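Local coordinates for protein Cys-Gly metallodipeptidase DUG1 (Saccharomyces cerevisiae, PDB 4G1P) that hydrolyses Cys-Gly as a metal-dependent dipeptidase and serves as the catalytic component of the complex that degrades glutathione, at residues Leu178-Ala186 against Ile425-Leu433; Lys344-Ser355 against Thr381-Val391. All blocks are in the same frame, centred on the assembly; numbering follows the deposited sequence.

Interaction 1 of 2, residues Leu178-Ala186 against Ile425-Leu433; sequences LDELIKKEA and ITLTFQDAL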
loop_
_atom_site.group_PDB
_atom_site.type_symbol
_atom_site.label_atom_id
_atom_site.label_comp_id
_atom_site.label_asym_id
_atom_site.label_seq_id
_atom_site.Cartn_x
_atom_site.Cartn_y
_atom_site.Cartn_z
ATOM N N LEU A 178 -11.330 -4.878 -26.281
ATOM C CA LEU A 178 -10.748 -5.694 -27.347
ATOM C C LEU A 178 -11.752 -6.735 -27.836
ATOM O O LEU A 178 -11.889 -6.979 -29.046
ATOM C CB LEU A 178 -9.477 -6.387 -26.853
ATOM C CG LEU A 178 -8.788 -7.336 -27.839
ATOM C CD1 LEU A 178 -8.367 -6.632 -29.119
ATOM C CD2 LEU A 178 -7.598 -7.991 -27.176
ATOM N N ASP A 179 -12.425 -7.344 -26.859
ATOM C CA ASP A 179 -13.555 -8.245 -27.055
ATOM C C ASP A 179 -14.473 -7.772 -28.180
ATOM O O ASP A 179 -14.683 -8.477 -29.169
ATOM C CB ASP A 179 -14.350 -8.308 -25.751
ATOM C CG ASP A 179 -15.301 -9.474 -25.704
ATOM O OD1 ASP A 179 -15.030 -10.479 -26.396
ATOM O OD2 ASP A 179 -16.317 -9.395 -24.972
ATOM N N GLU A 180 -15.009 -6.564 -28.024
ATOM C CA GLU A 180 -15.897 -5.986 -29.019
ATOM C C GLU A 180 -15.225 -5.850 -30.372
ATOM O O GLU A 180 -15.852 -6.089 -31.414
ATOM C CB GLU A 180 -16.392 -4.623 -28.563
ATOM C CG GLU A 180 -17.108 -4.651 -27.239
ATOM C CD GLU A 180 -17.221 -3.267 -26.620
ATOM O OE1 GLU A 180 -17.644 -2.327 -27.331
ATOM O OE2 GLU A 180 -16.876 -3.121 -25.424
ATOM N N LEU A 181 -13.950 -5.471 -30.360
ATOM C CA LEU A 181 -13.224 -5.260 -31.605
ATOM C C LEU A 181 -13.165 -6.520 -32.456
ATOM O O LEU A 181 -13.398 -6.480 -33.661
ATOM C CB LEU A 181 -11.812 -4.751 -31.340
ATOM C CG LEU A 181 -11.056 -4.499 -32.643
ATOM C CD1 LEU A 181 -11.854 -3.549 -33.524
ATOM C CD2 LEU A 181 -9.658 -3.952 -32.381
ATOM N N ILE A 182 -12.851 -7.639 -31.819
ATOM C CA ILE A 182 -12.718 -8.896 -32.528
ATOM C C ILE A 182 -14.053 -9.306 -33.134
ATOM O O ILE A 182 -14.130 -9.632 -34.319
ATOM C CB ILE A 182 -12.183 -9.971 -31.590
ATOM C CG1 ILE A 182 -10.718 -9.680 -31.292
ATOM C CG2 ILE A 182 -12.331 -11.342 -32.197
ATOM C CD1 ILE A 182 -10.344 -9.963 -29.871
ATOM N N LYS A 183 -15.107 -9.254 -32.325
ATOM C CA LYS A 183 -16.448 -9.583 -32.792
ATOM C C LYS A 183 -16.887 -8.654 -33.908
ATOM O O LYS A 183 -17.485 -9.104 -34.885
ATOM C CB LYS A 183 -17.456 -9.503 -31.654
ATOM C CG LYS A 183 -17.331 -10.596 -30.640
ATOM C CD LYS A 183 -18.154 -10.265 -29.410
ATOM C CE LYS A 183 -18.031 -11.338 -28.348
ATOM N NZ LYS A 183 -18.494 -10.840 -27.018
ATOM N N LYS A 184 -16.589 -7.365 -33.759
ATOM C CA LYS A 184 -16.967 -6.362 -34.752
ATOM C C LYS A 184 -16.232 -6.588 -36.052
ATOM O O LYS A 184 -16.713 -6.240 -37.125
ATOM C CB LYS A 184 -16.647 -4.951 -34.251
ATOM C CG LYS A 184 -16.769 -3.853 -35.323
ATOM C CD LYS A 184 -16.275 -2.495 -34.830
ATOM C CE LYS A 184 -16.660 -1.370 -35.777
ATOM N NZ LYS A 184 -17.025 -0.155 -34.989
ATOM N N GLU A 185 -15.059 -7.186 -35.964
ATOM C CA GLU A 185 -14.198 -7.242 -37.124
ATOM C C GLU A 185 -14.058 -8.655 -37.659
ATOM O O GLU A 185 -13.247 -8.917 -38.553
ATOM C CB GLU A 185 -12.844 -6.654 -36.770
ATOM C CG GLU A 185 -12.253 -5.848 -37.880
ATOM C CD GLU A 185 -13.156 -4.737 -38.356
ATOM O OE1 GLU A 185 -13.834 -4.120 -37.509
ATOM O OE2 GLU A 185 -13.181 -4.482 -39.581
ATOM N N ALA A 186 -14.863 -9.557 -37.111
ATOM C CA ALA A 186 -14.846 -10.950 -37.527
ATOM C C ALA A 186 -15.162 -11.106 -39.017
ATOM O O ALA A 186 -14.616 -11.982 -39.689
ATOM C CB ALA A 186 -15.813 -11.759 -36.682
ATOM N N ILE A 425 -8.722 -13.039 -24.177
ATOM C CA ILE A 425 -9.435 -13.057 -25.471
ATOM C C ILE A 425 -9.333 -14.344 -26.263
ATOM O O ILE A 425 -9.922 -14.441 -27.343
ATOM C CB ILE A 425 -9.026 -11.924 -26.461
ATOM C CG1 ILE A 425 -7.557 -11.559 -26.295
ATOM C CG2 ILE A 425 -9.968 -10.724 -26.366
ATOM C CD1 ILE A 425 -6.634 -12.629 -26.773
ATOM N N THR A 426 -8.554 -15.297 -25.757
ATOM C CA THR A 426 -8.336 -16.551 -26.446
ATOM C C THR A 426 -9.677 -17.180 -26.867
ATOM O O THR A 426 -9.854 -17.555 -28.020
ATOM C CB THR A 426 -7.485 -17.521 -25.606
ATOM O OG1 THR A 426 -7.349 -18.772 -26.300
ATOM C CG2 THR A 426 -8.155 -17.778 -24.273
ATOM N N LEU A 427 -10.643 -17.221 -25.957
ATOM C CA LEU A 427 -11.954 -17.769 -26.270
ATOM C C LEU A 427 -12.701 -16.918 -27.284
ATOM O O LEU A 427 -13.391 -17.452 -28.159
ATOM C CB LEU A 427 -12.792 -17.902 -25.009
ATOM C CG LEU A 427 -14.056 -18.748 -25.115
ATOM C CD1 LEU A 427 -13.791 -20.081 -25.821
ATOM C CD2 LEU A 427 -14.587 -18.985 -23.721
ATOM N N THR A 428 -12.563 -15.599 -27.169
ATOM C CA THR A 428 -13.191 -14.698 -28.123
ATOM C C THR A 428 -12.638 -14.918 -29.529
ATOM O O THR A 428 -13.381 -14.858 -30.498
ATOM C CB THR A 428 -13.057 -13.219 -27.711
ATOM O OG1 THR A 428 -13.774 -12.998 -26.495
ATOM C CG2 THR A 428 -13.643 -12.312 -28.771
ATOM N N PHE A 429 -11.347 -15.202 -29.655
ATOM C CA PHE A 429 -10.816 -15.500 -30.986
ATOM C C PHE A 429 -11.447 -16.767 -31.549
ATOM O O PHE A 429 -11.928 -16.796 -32.698
ATOM C CB PHE A 429 -9.294 -15.609 -30.980
ATOM C CG PHE A 429 -8.595 -14.277 -31.070
ATOM C CD1 PHE A 429 -8.793 -13.451 -32.162
ATOM C CD2 PHE A 429 -7.723 -13.857 -30.071
ATOM C CE1 PHE A 429 -8.144 -12.224 -32.242
ATOM C CE2 PHE A 429 -7.072 -12.638 -30.162
ATOM C CZ PHE A 429 -7.288 -11.824 -31.240
ATOM N N GLN A 430 -11.471 -17.805 -30.724
ATOM C CA GLN A 430 -11.978 -19.090 -31.164
ATOM C C GLN A 430 -13.416 -19.000 -31.631
ATOM O O GLN A 430 -13.722 -19.384 -32.740
ATOM C CB GLN A 430 -11.872 -20.111 -30.055
ATOM C CG GLN A 430 -12.516 -21.416 -30.395
ATOM C CD GLN A 430 -12.434 -22.380 -29.242
ATOM O OE1 GLN A 430 -11.442 -23.092 -29.094
ATOM N NE2 GLN A 430 -13.471 -22.400 -28.402
ATOM N N ASP A 431 -14.284 -18.459 -30.788
ATOM C CA ASP A 431 -15.707 -18.386 -31.085
ATOM C C ASP A 431 -16.077 -17.369 -32.162
ATOM O O ASP A 431 -16.840 -17.687 -33.071
ATOM C CB ASP A 431 -16.500 -18.103 -29.812
ATOM C CG ASP A 431 -16.494 -19.277 -28.845
ATOM O OD1 ASP A 431 -15.849 -20.314 -29.145
ATOM O OD2 ASP A 431 -17.130 -19.155 -27.774
ATOM N N ALA A 432 -15.547 -16.153 -32.065
ATOM C CA ALA A 432 -15.909 -15.102 -33.005
ATOM C C ALA A 432 -15.437 -15.390 -34.425
ATOM O O ALA A 432 -16.122 -15.056 -35.393
ATOM C CB ALA A 432 -15.375 -13.757 -32.538
ATOM N N LEU A 433 -14.260 -15.995 -34.553
ATOM C CA LEU A 433 -13.680 -16.220 -35.866
ATOM C C LEU A 433 -13.964 -17.637 -36.338
ATOM O O LEU A 433 -13.800 -17.957 -37.520
ATOM C CB LEU A 433 -12.168 -15.959 -35.849
ATOM C CG LEU A 433 -11.664 -14.558 -35.482
ATOM C CD1 LEU A 433 -10.180 -14.412 -35.826
ATOM C CD2 LEU A 433 -12.510 -13.432 -36.119
#
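Ile182 meets four side chains of helix 426-433 and the turn just before it closely, and Leu433 more loosely, and both of its branches take part. Its delta methyl lies over one face of the Phe429 ring, displaced toward the rim. This is a CH-pi contact, with Ile182 CD1 4.1 Å from the ring centroid of Phe429. The same methyl reaches Ile425, where Ile182 CD1 and Ile425 CG2 are 3.6 Å apart and the two side chains cross at about a right angle. The other branch points further along the helix. With chi1 at -71°, Ile182 CG2 stands anti to its backbone N and drops between Thr428 and Ala432. Ile182 CG2 lies 3.8 Å from Thr428 CG2.

Thr428 uses both of its branches. Its methyl faces Ile182, while its hydroxyl turns to the partly exposed border. There Thr428 OG1 donates to Asp179 OD1 at 2.8 Å. The donor sits on the syn side of the carboxylate, 33° out of its plane. The other oxygen, Asp179 OD2, forms a salt bridge with Lys183 NZ at 3.3 Å, one turn along the same helix; its hydrogen bond is weak. The carboxylate is thus held by a hydroxyl across the contact and a lysine at home.

Ile425 closes the N-terminal end. Ile425 CG1 packs 3.7 Å from Leu178 CD2, and both residues rest on Tyr100. At the far end Ala186 CB meets Leu433 CD2 at 3.7 Å, and small alanines bring the backbones near.

The helix axes run nearly parallel, crossing at -17°. Leu178, Ile425, Phe429 and Leu433 also touch strand 96-102. This is the layered packing of neighbouring helices on a beta-sheet, as in the alpha/beta catalytic domain of M20 metallopeptidases.

Interaction 2 of 2, residues Lys344-Ser355 against Thr381-Val391; sequences KFSIRTVPDMDS and TELIHDGAYWV. With CYS (cysteine), chain E.
Tyr389 packs against the loop that follows strand 340-349, at one end of a split beta-alpha-beta unit. Strands 340-349 and 378-391 run parallel, joined by helix 355-371. Strand 210-226 lies between them, antiparallel to both. It keeps the axes of the short strands 9.0 Å apart, so side chains and loops make the contact.

The tight part is the Tyr389 ring. A chi1 of 59° puts Tyr389 CG between its own backbone N and carbonyl carbon, and the ring lies against the backbone of Val350 and Pro351. Pro351 N sits over the ring centre, and Pro351 CD adds a CH-pi contact at 4.2 Å from the centroid of Tyr389. Thr349 OG1 and the carbonyl oxygen of Met353 lie at the ring edge. The loop is folded by a backbone bond from Met353 N to Val350 O and by a cis peptide before Asp352.

Toward solvent the packing gives way to water. One molecule links Asp352 OD1 and Tyr389 OH, 3.0 Å from each of these two atoms. Ser355 OG donates to Asp386 OD2 at 2.8 Å, reaching the anti side of the carboxylate, 16° from its plane. The other end of the strands is loose too: buried Phe345 and Thr381 approach to 4.3 Å (CZ to CG2), as do Lys344 CD and Ile384 CD1.

Ile384 and His385 both face Tyr220 in a classic beta bulge. His385 and Arg348 belong to the pocket of the bound cysteine, and Arg348 NH2 also hydrogen-bonds to Ser234 of the second subunit. His385 NE2 comes within 3.1 Å of the cysteine SG. The guanidinium group of Arg348 meets the ligand edge-on: Arg348 NH1 donates to the cysteine O at 2.9 Å, with an N-H...O angle of 168°.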
loop_
_atom_site.group_PDB
_atom_site.type_symbol
_atom_site.label_atom_id
_atom_site.label_comp_id
_atom_site.label_asym_id
_atom_site.label_seq_id
_atom_site.Cartn_x
_atom_site.Cartn_y
_atom_site.Cartn_z
ATOM N N LYS A 344 -8.182 -6.581 -2.281
ATOM C CA LYS A 344 -7.994 -7.118 -3.627
ATOM C C LYS A 344 -7.824 -8.641 -3.619
ATOM O O LYS A 344 -6.977 -9.185 -2.907
ATOM C CB LYS A 344 -6.789 -6.449 -4.295
ATOM C CG LYS A 344 -6.838 -4.916 -4.286
ATOM C CD LYS A 344 -7.993 -4.404 -5.123
ATOM C CE LYS A 344 -8.105 -2.898 -5.089
ATOM N NZ LYS A 344 -6.883 -2.244 -5.570
ATOM N N PHE A 345 -8.644 -9.330 -4.400
ATOM C CA PHE A 345 -8.526 -10.787 -4.540
ATOM C C PHE A 345 -9.098 -11.294 -5.875
ATOM O O PHE A 345 -10.074 -10.757 -6.415
ATOM C CB PHE A 345 -9.192 -11.513 -3.360
ATOM C CG PHE A 345 -10.686 -11.378 -3.332
ATOM C CD1 PHE A 345 -11.283 -10.237 -2.831
ATOM C CD2 PHE A 345 -11.494 -12.389 -3.807
ATOM C CE1 PHE A 345 -12.658 -10.113 -2.802
ATOM C CE2 PHE A 345 -12.873 -12.267 -3.788
ATOM C CZ PHE A 345 -13.454 -11.129 -3.279
ATOM N N SER A 346 -8.487 -12.332 -6.414
ATOM C CA SER A 346 -8.979 -12.895 -7.667
ATOM C C SER A 346 -9.174 -14.411 -7.610
ATOM O O SER A 346 -8.560 -15.118 -6.791
ATOM C CB SER A 346 -8.063 -12.513 -8.822
ATOM O OG SER A 346 -6.740 -12.900 -8.537
ATOM N N ILE A 347 -10.053 -14.897 -8.479
ATOM C CA ILE A 347 -10.286 -16.322 -8.605
ATOM C C ILE A 347 -9.918 -16.794 -10.008
ATOM O O ILE A 347 -10.343 -16.214 -11.014
ATOM C CB ILE A 347 -11.743 -16.682 -8.294
ATOM C CG1 ILE A 347 -12.115 -16.218 -6.869
ATOM C CG2 ILE A 347 -11.951 -18.172 -8.451
ATOM C CD1 ILE A 347 -13.587 -16.412 -6.490
ATOM N N ARG A 348 -9.094 -17.832 -10.070
ATOM C CA ARG A 348 -8.783 -18.472 -11.339
ATOM C C ARG A 348 -9.888 -19.456 -11.678
ATOM O O ARG A 348 -10.133 -20.403 -10.940
ATOM C CB ARG A 348 -7.432 -19.179 -11.266
ATOM C CG ARG A 348 -6.246 -18.227 -11.068
ATOM C CD ARG A 348 -5.966 -17.377 -12.296
ATOM N NE ARG A 348 -5.005 -16.326 -11.994
ATOM C CZ ARG A 348 -4.466 -15.495 -12.889
ATOM N NH1 ARG A 348 -4.754 -15.599 -14.187
ATOM N NH2 ARG A 348 -3.609 -14.565 -12.476
ATOM N N THR A 349 -10.576 -19.222 -12.785
ATOM C CA THR A 349 -11.707 -20.071 -13.130
ATOM C C THR A 349 -11.330 -21.244 -14.036
ATOM O O THR A 349 -10.392 -21.172 -14.824
ATOM C CB THR A 349 -12.826 -19.261 -13.774
ATOM O OG1 THR A 349 -12.389 -18.793 -15.045
ATOM C CG2 THR A 349 -13.173 -18.060 -12.903
ATOM N N VAL A 350 -12.075 -22.331 -13.895
ATOM C CA VAL A 350 -11.883 -23.527 -14.688
ATOM C C VAL A 350 -13.242 -23.941 -15.208
ATOM O O VAL A 350 -14.260 -23.398 -14.776
ATOM C CB VAL A 350 -11.338 -24.655 -13.823
ATOM C CG1 VAL A 350 -9.974 -24.275 -13.245
ATOM C CG2 VAL A 350 -12.329 -24.983 -12.724
ATOM N N PRO A 351 -13.285 -24.897 -16.151
ATOM C CA PRO A 351 -14.615 -25.425 -16.464
ATOM C C PRO A 351 -15.165 -26.225 -15.269
ATOM O O PRO A 351 -14.404 -26.896 -14.570
ATOM C CB PRO A 351 -14.349 -26.331 -17.663
ATOM C CG PRO A 351 -12.900 -26.699 -17.543
ATOM C CD PRO A 351 -12.239 -25.486 -17.008
ATOM N N ASP A 352 -16.467 -26.134 -15.024
ATOM C CA ASP A 352 -17.359 -25.337 -15.853
ATOM C C ASP A 352 -17.903 -24.144 -15.081
ATOM O O ASP A 352 -19.113 -24.003 -14.950
ATOM C CB ASP A 352 -18.542 -26.189 -16.331
ATOM C CG ASP A 352 -18.128 -27.600 -16.745
ATOM O OD1 ASP A 352 -17.210 -27.745 -17.584
ATOM O OD2 ASP A 352 -18.719 -28.567 -16.214
ATOM N N MET A 353 -17.024 -23.281 -14.576
ATOM C CA MET A 353 -17.462 -22.141 -13.767
ATOM C C MET A 353 -18.052 -21.010 -14.615
ATOM O O MET A 353 -17.409 -20.527 -15.540
ATOM C CB MET A 353 -16.299 -21.622 -12.920
ATOM C CG MET A 353 -15.804 -22.631 -11.916
ATOM S SD MET A 353 -14.210 -22.216 -11.191
ATOM C CE MET A 353 -14.619 -20.667 -10.376
ATOM N N ASP A 354 -19.281 -20.600 -14.314
ATOM C CA ASP A 354 -19.889 -19.462 -15.002
ATOM C C ASP A 354 -19.475 -18.154 -14.325
ATOM O O ASP A 354 -19.550 -18.037 -13.099
ATOM C CB ASP A 354 -21.419 -19.590 -15.023
ATOM C CG ASP A 354 -22.105 -18.382 -15.663
ATOM O OD1 ASP A 354 -21.689 -17.944 -16.756
ATOM O OD2 ASP A 354 -23.062 -17.854 -15.060
ATOM N N SER A 355 -19.048 -17.179 -15.124
ATOM C CA SER A 355 -18.557 -15.906 -14.604
ATOM C C SER A 355 -19.599 -15.250 -13.704
ATOM O O SER A 355 -19.344 -15.003 -12.514
ATOM C CB SER A 355 -18.175 -14.966 -15.752
ATOM O OG SER A 355 -17.565 -13.773 -15.275
ATOM N N THR A 381 -18.947 -5.716 -2.533
ATOM C CA THR A 381 -17.898 -6.355 -3.295
ATOM C C THR A 381 -18.193 -6.245 -4.777
ATOM O O THR A 381 -19.294 -6.552 -5.230
ATOM C CB THR A 381 -17.723 -7.817 -2.862
ATOM O OG1 THR A 381 -17.122 -7.840 -1.564
ATOM C CG2 THR A 381 -16.822 -8.587 -3.822
ATOM N N GLU A 382 -17.215 -5.780 -5.540
ATOM C CA GLU A 382 -17.449 -5.601 -6.956
ATOM C C GLU A 382 -16.372 -6.225 -7.833
ATOM O O GLU A 382 -15.235 -6.442 -7.412
ATOM C CB GLU A 382 -17.662 -4.127 -7.283
ATOM C CG GLU A 382 -16.411 -3.320 -7.476
ATOM C CD GLU A 382 -16.713 -1.832 -7.507
ATOM O OE1 GLU A 382 -17.864 -1.467 -7.190
ATOM O OE2 GLU A 382 -15.813 -1.033 -7.846
ATOM N N LEU A 383 -16.766 -6.543 -9.055
ATOM C CA LEU A 383 -15.880 -7.186 -9.994
ATOM C C LEU A 383 -15.069 -6.098 -10.680
ATOM O O LEU A 383 -15.616 -5.084 -11.101
ATOM C CB LEU A 383 -16.714 -7.987 -11.003
ATOM C CG LEU A 383 -16.024 -8.613 -12.222
ATOM C CD1 LEU A 383 -15.236 -9.830 -11.822
ATOM C CD2 LEU A 383 -17.041 -8.948 -13.299
ATOM N N ILE A 384 -13.761 -6.287 -10.777
ATOM C CA ILE A 384 -12.951 -5.317 -11.501
ATOM C C ILE A 384 -12.790 -5.719 -12.964
ATOM O O ILE A 384 -12.984 -4.900 -13.857
ATOM C CB ILE A 384 -11.572 -5.120 -10.876
ATOM C CG1 ILE A 384 -11.718 -4.604 -9.439
ATOM C CG2 ILE A 384 -10.757 -4.184 -11.758
ATOM C CD1 ILE A 384 -10.423 -4.537 -8.648
ATOM N N HIS A 385 -12.421 -6.974 -13.204
ATOM C CA HIS A 385 -12.420 -7.514 -14.555
ATOM C C HIS A 385 -12.601 -9.028 -14.561
ATOM O O HIS A 385 -12.299 -9.707 -13.572
ATOM C CB HIS A 385 -11.167 -7.093 -15.341
ATOM C CG HIS A 385 -9.896 -7.743 -14.885
ATOM N ND1 HIS A 385 -8.804 -7.015 -14.462
ATOM C CD2 HIS A 385 -9.524 -9.047 -14.827
ATOM C CE1 HIS A 385 -7.822 -7.843 -14.142
ATOM N NE2 HIS A 385 -8.234 -9.082 -14.349
ATOM N N ASP A 386 -13.110 -9.549 -15.676
ATOM C CA ASP A 386 -13.227 -10.992 -15.850
ATOM C C ASP A 386 -12.670 -11.415 -17.201
ATOM O O ASP A 386 -12.698 -10.649 -18.163
ATOM C CB ASP A 386 -14.672 -11.477 -15.637
ATOM C CG ASP A 386 -15.653 -10.954 -16.691
ATOM O OD1 ASP A 386 -15.289 -10.126 -17.560
ATOM O OD2 ASP A 386 -16.823 -11.385 -16.637
ATOM N N GLY A 387 -12.142 -12.631 -17.253
ATOM C CA GLY A 387 -11.578 -13.186 -18.469
ATOM C C GLY A 387 -11.883 -14.670 -18.468
ATOM O O GLY A 387 -11.760 -15.319 -17.429
ATOM N N ALA A 388 -12.286 -15.208 -19.619
ATOM C CA ALA A 388 -12.806 -16.569 -19.681
ATOM C C ALA A 388 -11.717 -17.613 -19.624
ATOM O O ALA A 388 -10.592 -17.362 -20.036
ATOM C CB ALA A 388 -13.623 -16.760 -20.919
ATOM N N TYR A 389 -12.055 -18.785 -19.103
ATOM C CA TYR A 389 -11.175 -19.934 -19.232
ATOM C C TYR A 389 -11.297 -20.505 -20.642
ATOM O O TYR A 389 -12.216 -20.154 -21.387
ATOM C CB TYR A 389 -11.505 -20.995 -18.186
ATOM C CG TYR A 389 -12.919 -21.530 -18.238
ATOM C CD1 TYR A 389 -13.287 -22.490 -19.179
ATOM C CD2 TYR A 389 -13.875 -21.106 -17.330
ATOM C CE1 TYR A 389 -14.560 -22.990 -19.227
ATOM C CE2 TYR A 389 -15.160 -21.606 -17.368
ATOM C CZ TYR A 389 -15.492 -22.547 -18.319
ATOM O OH TYR A 389 -16.765 -23.048 -18.369
ATOM N N TRP A 390 -10.383 -21.387 -21.017
ATOM C CA TRP A 390 -10.391 -21.914 -22.368
ATOM C C TRP A 390 -9.779 -23.293 -22.369
ATOM O O TRP A 390 -8.744 -23.517 -21.746
ATOM C CB TRP A 390 -9.622 -20.979 -23.299
ATOM C CG TRP A 390 -9.367 -21.511 -24.683
ATOM C CD1 TRP A 390 -10.247 -21.532 -25.734
ATOM C CD2 TRP A 390 -8.138 -22.061 -25.184
ATOM N NE1 TRP A 390 -9.645 -22.073 -26.853
ATOM C CE2 TRP A 390 -8.354 -22.407 -26.542
ATOM C CE3 TRP A 390 -6.881 -22.302 -24.617
ATOM C CZ2 TRP A 390 -7.355 -22.978 -27.340
ATOM C CZ3 TRP A 390 -5.896 -22.872 -25.402
ATOM C CH2 TRP A 390 -6.139 -23.205 -26.757
ATOM N N VAL A 391 -10.440 -24.232 -23.032
ATOM C CA VAL A 391 -9.905 -25.570 -23.144
ATOM C C VAL A 391 -10.108 -26.020 -24.578
ATOM O O VAL A 391 -11.174 -25.825 -25.160
ATOM C CB VAL A 391 -10.597 -26.590 -22.208
ATOM C CG1 VAL A 391 -9.752 -27.835 -22.085
ATOM C CG2 VAL A 391 -10.834 -26.020 -20.841
HETATM N N CYS E . -2.188 -11.126 -16.291
HETATM C CA CYS E . -3.343 -11.335 -15.441
HETATM C C CYS E . -3.360 -12.793 -14.976
HETATM O O CYS E . -3.324 -13.717 -15.788
HETATM C CB CYS E . -4.631 -10.947 -16.170
HETATM S SG CYS E . -6.098 -11.111 -15.198
HETATM O O HOH W 1 -17.492 -25.592 -19.692
#

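In the fold
Interactions 1 and 2 lie with their centres 18 Å apart and touch directly. Gln430 OE1 and Trp390 NE1 are 3.0 Å apart, a probable hydrogen bond from strand 378-391 to helix 426-433. Leu427 CD2 also packs 3.7 Å from Ala388 CB. The contacts approach the active site differently. In interaction 1 the Ile425 side chain is about 9 Å from the bound glycine and about 10 Å from a zinc ion, so it touches neither. Interaction 2 contributes Arg348 and His385 to the cysteine pocket, while its Gly387 is about 9 Å from the glycine. This is consistent with a catalytic domain meeting a lid.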